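Local structure of cellulase (Clostridium cellulovorans, 6UI3) at residues R68-I80 / I124-N136. The protein probably hydrolyses internal beta-1,4-glucosidic bonds of cellulose, through a broad-specificity family 5 glycoside hydrolase domain that is one part of a longer protein. Sequence-based numbering, arbitrary orientation.
Sequences RWDENYIDANYTI and INEGTIVWTQIAN
Ile134 lies against the indole of Trp69, with Ile134 CD1 3.5 Å from Trp69 CZ2 and the CG1 of the same isoleucine over the same face of the six-membered ring. This is the buried centre of a contact in the (beta/alpha)8 TIM barrel of the family 5 catalytic domain, where the loop 68-80, between strand 62-65 and helix 82-96, packs on the next barrel helix, 120-137. Ile80 CD1 fills in beside Val130 and Ile134, and Met85 of helix 82-96 touches both Trp69 and Ile80; the indole N-H is taken by the backbone carbonyl of Asn105.

Moving outward, Glu126 runs out across the ring of Tyr78. With CG anti to the backbone N (chi1 -179°) and the chain extended, its CG stands 3.7 Å from the ring centroid in a CH-pi contact, and its carboxylate stacks practically parallel to the ring. Ile129 CD1 meets the edge of that ring, 3.8 Å from Tyr78 CD2. The far oxygen, Glu126 OE2, accepts from Tyr73 OH at 2.7 Å through its anti lone pair. A water donates to OE2 and to Asp70 OD2, which also accepts from the Lys110 backbone N-H; this water may ease the proximity of the two carboxylates.

At the other end, the amide of Gln133 grips the loop backbone by both its polar atoms. NE2 donates to Tyr78 O at 2.8 Å and also to Ile129 O within its own helix, fixing the amide's rotation. OE1 receives Ile80 N at 2.9 Å, nearly straight at 176° and on a lone pair in the carbonyl plane.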
loop_
_atom_site.group_PDB
_atom_site.type_symbol
_atom_site.label_atom_id
_atom_site.label_comp_id
_atom_site.label_asym_id
_atom_site.label_seq_id
_atom_site.Cartn_x
_atom_site.Cartn_y
_atom_site.Cartn_z
ATOM N N ARG A 68 3.949 10.542 4.530
ATOM C CA ARG A 68 4.797 11.574 3.936
ATOM C C ARG A 68 5.776 12.026 5.014
ATOM O O ARG A 68 5.351 12.344 6.123
ATOM C CB ARG A 68 3.933 12.756 3.487
ATOM C CG ARG A 68 4.714 13.898 2.852
ATOM C CD ARG A 68 3.846 15.125 2.588
ATOM N NE ARG A 68 2.615 14.846 1.849
ATOM C CZ ARG A 68 2.282 15.339 0.659
ATOM N NH1 ARG A 68 3.096 16.125 -0.020
ATOM N NH2 ARG A 68 1.105 15.030 0.154
ATOM N N TRP A 69 7.075 12.049 4.700
ATOM C CA TRP A 69 8.095 12.354 5.697
ATOM C C TRP A 69 8.732 13.727 5.561
ATOM O O TRP A 69 9.283 14.237 6.548
ATOM C CB TRP A 69 9.213 11.306 5.640
ATOM C CG TRP A 69 8.748 9.905 5.893
ATOM C CD1 TRP A 69 8.312 9.003 4.965
ATOM C CD2 TRP A 69 8.668 9.239 7.168
ATOM N NE1 TRP A 69 7.976 7.813 5.584
ATOM C CE2 TRP A 69 8.181 7.936 6.933
ATOM C CE3 TRP A 69 8.947 9.625 8.484
ATOM C CZ2 TRP A 69 7.985 7.015 7.960
ATOM C CZ3 TRP A 69 8.741 8.710 9.507
ATOM C CH2 TRP A 69 8.272 7.422 9.238
ATOM N N ASP A 70 8.685 14.332 4.376
ATOM C CA ASP A 70 9.530 15.483 4.074
ATOM C C ASP A 70 8.952 16.829 4.497
ATOM O O ASP A 70 9.552 17.860 4.184
ATOM C CB ASP A 70 10.016 15.470 2.620
ATOM C CG ASP A 70 8.917 15.557 1.587
ATOM O OD1 ASP A 70 7.727 15.462 1.936
ATOM O OD2 ASP A 70 9.271 15.715 0.394
ATOM N N GLU A 71 7.866 16.854 5.263
ATOM C CA GLU A 71 7.478 18.052 6.001
ATOM C C GLU A 71 7.962 17.991 7.438
ATOM O O GLU A 71 7.716 18.931 8.206
ATOM C CB GLU A 71 5.960 18.272 5.952
ATOM C CG GLU A 71 5.425 18.381 4.522
ATOM C CD GLU A 71 3.930 18.646 4.413
ATOM O OE1 GLU A 71 3.144 18.138 5.206
ATOM O OE2 GLU A 71 3.542 19.377 3.487
ATOM N N ASN A 72 8.675 16.923 7.810
ATOM C CA ASN A 72 9.138 16.707 9.175
ATOM C C ASN A 72 10.636 16.473 9.261
ATOM O O ASN A 72 11.124 15.800 10.186
ATOM C CB ASN A 72 8.346 15.592 9.839
ATOM C CG ASN A 72 7.006 16.060 10.258
ATOM O OD1 ASN A 72 6.855 16.634 11.334
ATOM N ND2 ASN A 72 6.014 15.878 9.398
ATOM N N TYR A 73 11.394 17.058 8.351
ATOM C CA TYR A 73 12.848 17.059 8.464
ATOM C C TYR A 73 13.281 18.231 9.339
ATOM O O TYR A 73 12.823 19.361 9.158
ATOM C CB TYR A 73 13.492 17.191 7.090
ATOM C CG TYR A 73 13.234 16.057 6.098
ATOM C CD1 TYR A 73 12.968 14.753 6.501
ATOM C CD2 TYR A 73 13.302 16.309 4.735
ATOM C CE1 TYR A 73 12.777 13.740 5.560
ATOM C CE2 TYR A 73 13.101 15.310 3.805
ATOM C CZ TYR A 73 12.844 14.025 4.222
ATOM O OH TYR A 73 12.644 12.992 3.331
ATOM N N ILE A 74 14.207 17.968 10.261
ATOM C CA ILE A 74 14.622 18.977 11.241
ATOM C C ILE A 74 15.926 19.667 10.880
ATOM O O ILE A 74 16.376 20.549 11.622
ATOM C CB ILE A 74 14.693 18.368 12.656
ATOM C CG1 ILE A 74 15.841 17.358 12.772
ATOM C CG2 ILE A 74 13.358 17.769 13.001
ATOM C CD1 ILE A 74 15.969 16.742 14.148
ATOM N N ASP A 75 16.567 19.269 9.792
ATOM C CA ASP A 75 17.825 19.845 9.353
ATOM C C ASP A 75 17.837 19.763 7.836
ATOM O O ASP A 75 16.802 19.508 7.208
ATOM C CB ASP A 75 18.998 19.141 10.059
ATOM C CG ASP A 75 19.087 17.655 9.728
ATOM O OD1 ASP A 75 18.450 17.197 8.749
ATOM O OD2 ASP A 75 19.799 16.932 10.472
ATOM N N ALA A 76 19.002 19.948 7.244
ATOM C CA ALA A 76 19.126 19.946 5.797
ATOM C C ALA A 76 19.544 18.594 5.241
ATOM O O ALA A 76 19.806 18.490 4.034
ATOM C CB ALA A 76 20.119 21.025 5.365
ATOM N N ASN A 77 19.625 17.554 6.066
ATOM C CA ASN A 77 20.056 16.247 5.588
ATOM C C ASN A 77 19.037 15.155 5.893
ATOM O O ASN A 77 19.390 14.010 6.172
ATOM C CB ASN A 77 21.436 15.854 6.106
ATOM C CG ASN A 77 22.106 14.817 5.222
ATOM O OD1 ASN A 77 22.051 14.913 3.995
ATOM N ND2 ASN A 77 22.718 13.815 5.834
ATOM N N TYR A 78 17.756 15.502 5.825
ATOM C CA TYR A 78 16.660 14.550 5.872
ATOM C C TYR A 78 16.507 13.876 7.233
ATOM O O TYR A 78 15.933 12.794 7.314
ATOM C CB TYR A 78 16.751 13.492 4.764
ATOM C CG TYR A 78 17.187 14.020 3.417
ATOM C CD1 TYR A 78 16.445 14.976 2.728
ATOM C CD2 TYR A 78 18.311 13.516 2.808
ATOM C CE1 TYR A 78 16.842 15.422 1.469
ATOM C CE2 TYR A 78 18.721 13.966 1.557
ATOM C CZ TYR A 78 17.978 14.912 0.900
ATOM O OH TYR A 78 18.379 15.340 -0.352
ATOM N N THR A 79 16.976 14.497 8.314
ATOM C CA THR A 79 16.771 13.918 9.641
ATOM C C THR A 79 15.313 14.079 10.043
ATOM O O THR A 79 14.794 15.195 10.073
ATOM C CB THR A 79 17.673 14.595 10.665
ATOM O OG1 THR A 79 19.041 14.445 10.292
ATOM C CG2 THR A 79 17.460 13.989 12.061
ATOM N N ILE A 80 14.659 12.980 10.384
ATOM C CA ILE A 80 13.243 12.990 10.726
ATOM C C ILE A 80 13.059 13.398 12.184
ATOM O O ILE A 80 13.733 12.886 13.081
ATOM C CB ILE A 80 12.633 11.605 10.445
ATOM C CG1 ILE A 80 12.717 11.283 8.942
ATOM C CG2 ILE A 80 11.203 11.527 10.962
ATOM C CD1 ILE A 80 12.605 9.801 8.604
ATOM N N ILE A 124 18.045 8.444 -4.698
ATOM C CA ILE A 124 18.591 7.272 -4.031
ATOM C C ILE A 124 19.247 7.681 -2.716
ATOM O O ILE A 124 19.138 6.979 -1.702
ATOM C CB ILE A 124 19.508 6.469 -4.974
ATOM C CG1 ILE A 124 18.677 5.873 -6.126
ATOM C CG2 ILE A 124 20.243 5.374 -4.203
ATOM C CD1 ILE A 124 19.433 5.119 -7.174
ATOM N N ASN A 125 19.916 8.834 -2.699
ATOM C CA ASN A 125 20.523 9.319 -1.461
ATOM C C ASN A 125 19.463 9.648 -0.407
ATOM O O ASN A 125 19.565 9.212 0.748
ATOM C CB ASN A 125 21.407 10.526 -1.765
ATOM C CG ASN A 125 22.124 11.045 -0.543
ATOM O OD1 ASN A 125 22.901 10.336 0.097
ATOM N ND2 ASN A 125 21.855 12.283 -0.203
ATOM N N GLU A 126 18.417 10.389 -0.791
ATOM C CA GLU A 126 17.367 10.702 0.173
ATOM C C GLU A 126 16.655 9.439 0.642
ATOM O O GLU A 126 16.426 9.257 1.845
ATOM C CB GLU A 126 16.376 11.716 -0.409
ATOM C CG GLU A 126 15.274 12.106 0.576
ATOM C CD GLU A 126 14.310 13.160 0.056
ATOM O OE1 GLU A 126 14.524 13.687 -1.055
ATOM O OE2 GLU A 126 13.322 13.457 0.772
ATOM N N GLY A 127 16.311 8.544 -0.275
ATOM C CA GLY A 127 15.654 7.312 0.137
ATOM C C GLY A 127 16.516 6.470 1.060
ATOM O O GLY A 127 16.013 5.842 2.000
ATOM N N THR A 128 17.826 6.440 0.802
ATOM C CA THR A 128 18.740 5.693 1.664
ATOM C C THR A 128 18.763 6.290 3.067
ATOM O O THR A 128 18.679 5.564 4.066
ATOM C CB THR A 128 20.149 5.691 1.068
ATOM O OG1 THR A 128 20.161 4.909 -0.140
ATOM C CG2 THR A 128 21.172 5.102 2.024
ATOM N N ILE A 129 18.881 7.613 3.165
ATOM C CA ILE A 129 18.973 8.258 4.474
ATOM C C ILE A 129 17.664 8.105 5.248
ATOM O O ILE A 129 17.666 7.836 6.458
ATOM C CB ILE A 129 19.395 9.728 4.292
ATOM C CG1 ILE A 129 20.836 9.783 3.779
ATOM C CG2 ILE A 129 19.230 10.505 5.597
ATOM C CD1 ILE A 129 21.249 11.135 3.259
ATOM N N VAL A 130 16.528 8.244 4.566
ATOM C CA VAL A 130 15.221 8.101 5.208
ATOM C C VAL A 130 14.982 6.656 5.632
ATOM O O VAL A 130 14.612 6.393 6.784
ATOM C CB VAL A 130 14.111 8.645 4.284
ATOM C CG1 VAL A 130 12.735 8.254 4.803
ATOM C CG2 VAL A 130 14.232 10.161 4.135
ATOM N N TRP A 131 15.200 5.699 4.722
ATOM C CA TRP A 131 14.984 4.302 5.078
ATOM C C TRP A 131 15.939 3.819 6.159
ATOM O O TRP A 131 15.553 2.975 6.974
ATOM C CB TRP A 131 15.013 3.374 3.850
ATOM C CG TRP A 131 13.641 3.266 3.267
ATOM C CD1 TRP A 131 13.206 3.719 2.046
ATOM C CD2 TRP A 131 12.501 2.710 3.924
ATOM N NE1 TRP A 131 11.855 3.454 1.905
ATOM C CE2 TRP A 131 11.398 2.858 3.053
ATOM C CE3 TRP A 131 12.304 2.105 5.171
ATOM C CZ2 TRP A 131 10.110 2.428 3.402
ATOM C CZ3 TRP A 131 11.024 1.687 5.523
ATOM C CH2 TRP A 131 9.943 1.851 4.638
ATOM N N THR A 132 17.176 4.322 6.197
ATOM C CA THR A 132 18.072 3.938 7.287
ATOM C C THR A 132 17.472 4.340 8.625
ATOM O O THR A 132 17.507 3.569 9.588
ATOM C CB THR A 132 19.451 4.572 7.089
ATOM O OG1 THR A 132 20.048 4.061 5.885
ATOM C CG2 THR A 132 20.388 4.234 8.232
ATOM N N GLN A 133 16.887 5.543 8.694
ATOM C CA GLN A 133 16.251 5.992 9.933
ATOM C C GLN A 133 15.012 5.176 10.288
ATOM O O GLN A 133 14.826 4.795 11.448
ATOM C CB GLN A 133 15.870 7.465 9.816
ATOM C CG GLN A 133 17.050 8.405 9.796
ATOM C CD GLN A 133 16.604 9.816 9.512
ATOM O OE1 GLN A 133 16.195 10.525 10.426
ATOM N NE2 GLN A 133 16.643 10.215 8.254
ATOM N N ILE A 134 14.118 4.953 9.327
ATOM C CA ILE A 134 12.908 4.178 9.614
ATOM C C ILE A 134 13.293 2.772 10.055
ATOM O O ILE A 134 12.813 2.257 11.071
ATOM C CB ILE A 134 11.956 4.137 8.400
ATOM C CG1 ILE A 134 11.531 5.540 7.968
ATOM C CG2 ILE A 134 10.718 3.272 8.720
ATOM C CD1 ILE A 134 10.851 5.579 6.623
ATOM N N ALA A 135 14.152 2.128 9.270
ATOM C CA ALA A 135 14.578 0.769 9.578
ATOM C C ALA A 135 15.240 0.703 10.949
ATOM O O ALA A 135 14.936 -0.185 11.756
ATOM C CB ALA A 135 15.499 0.262 8.468
ATOM N N ASN A 136 16.155 1.632 11.238
ATOM C CA ASN A 136 16.822 1.586 12.534
ATOM C C ASN A 136 15.815 1.743 13.667
ATOM O O ASN A 136 15.916 1.064 14.696
ATOM C CB ASN A 136 17.889 2.676 12.673
ATOM C CG ASN A 136 19.203 2.311 12.043
ATOM O OD1 ASN A 136 19.978 3.190 11.683
ATOM N ND2 ASN A 136 19.491 1.030 11.963
HETATM O O HOH W 1 11.259 14.176 -0.884
HETATM O O HOH W 2 23.182 13.957 1.779
HETATM O O HOH W 3 19.821 13.672 -1.898
#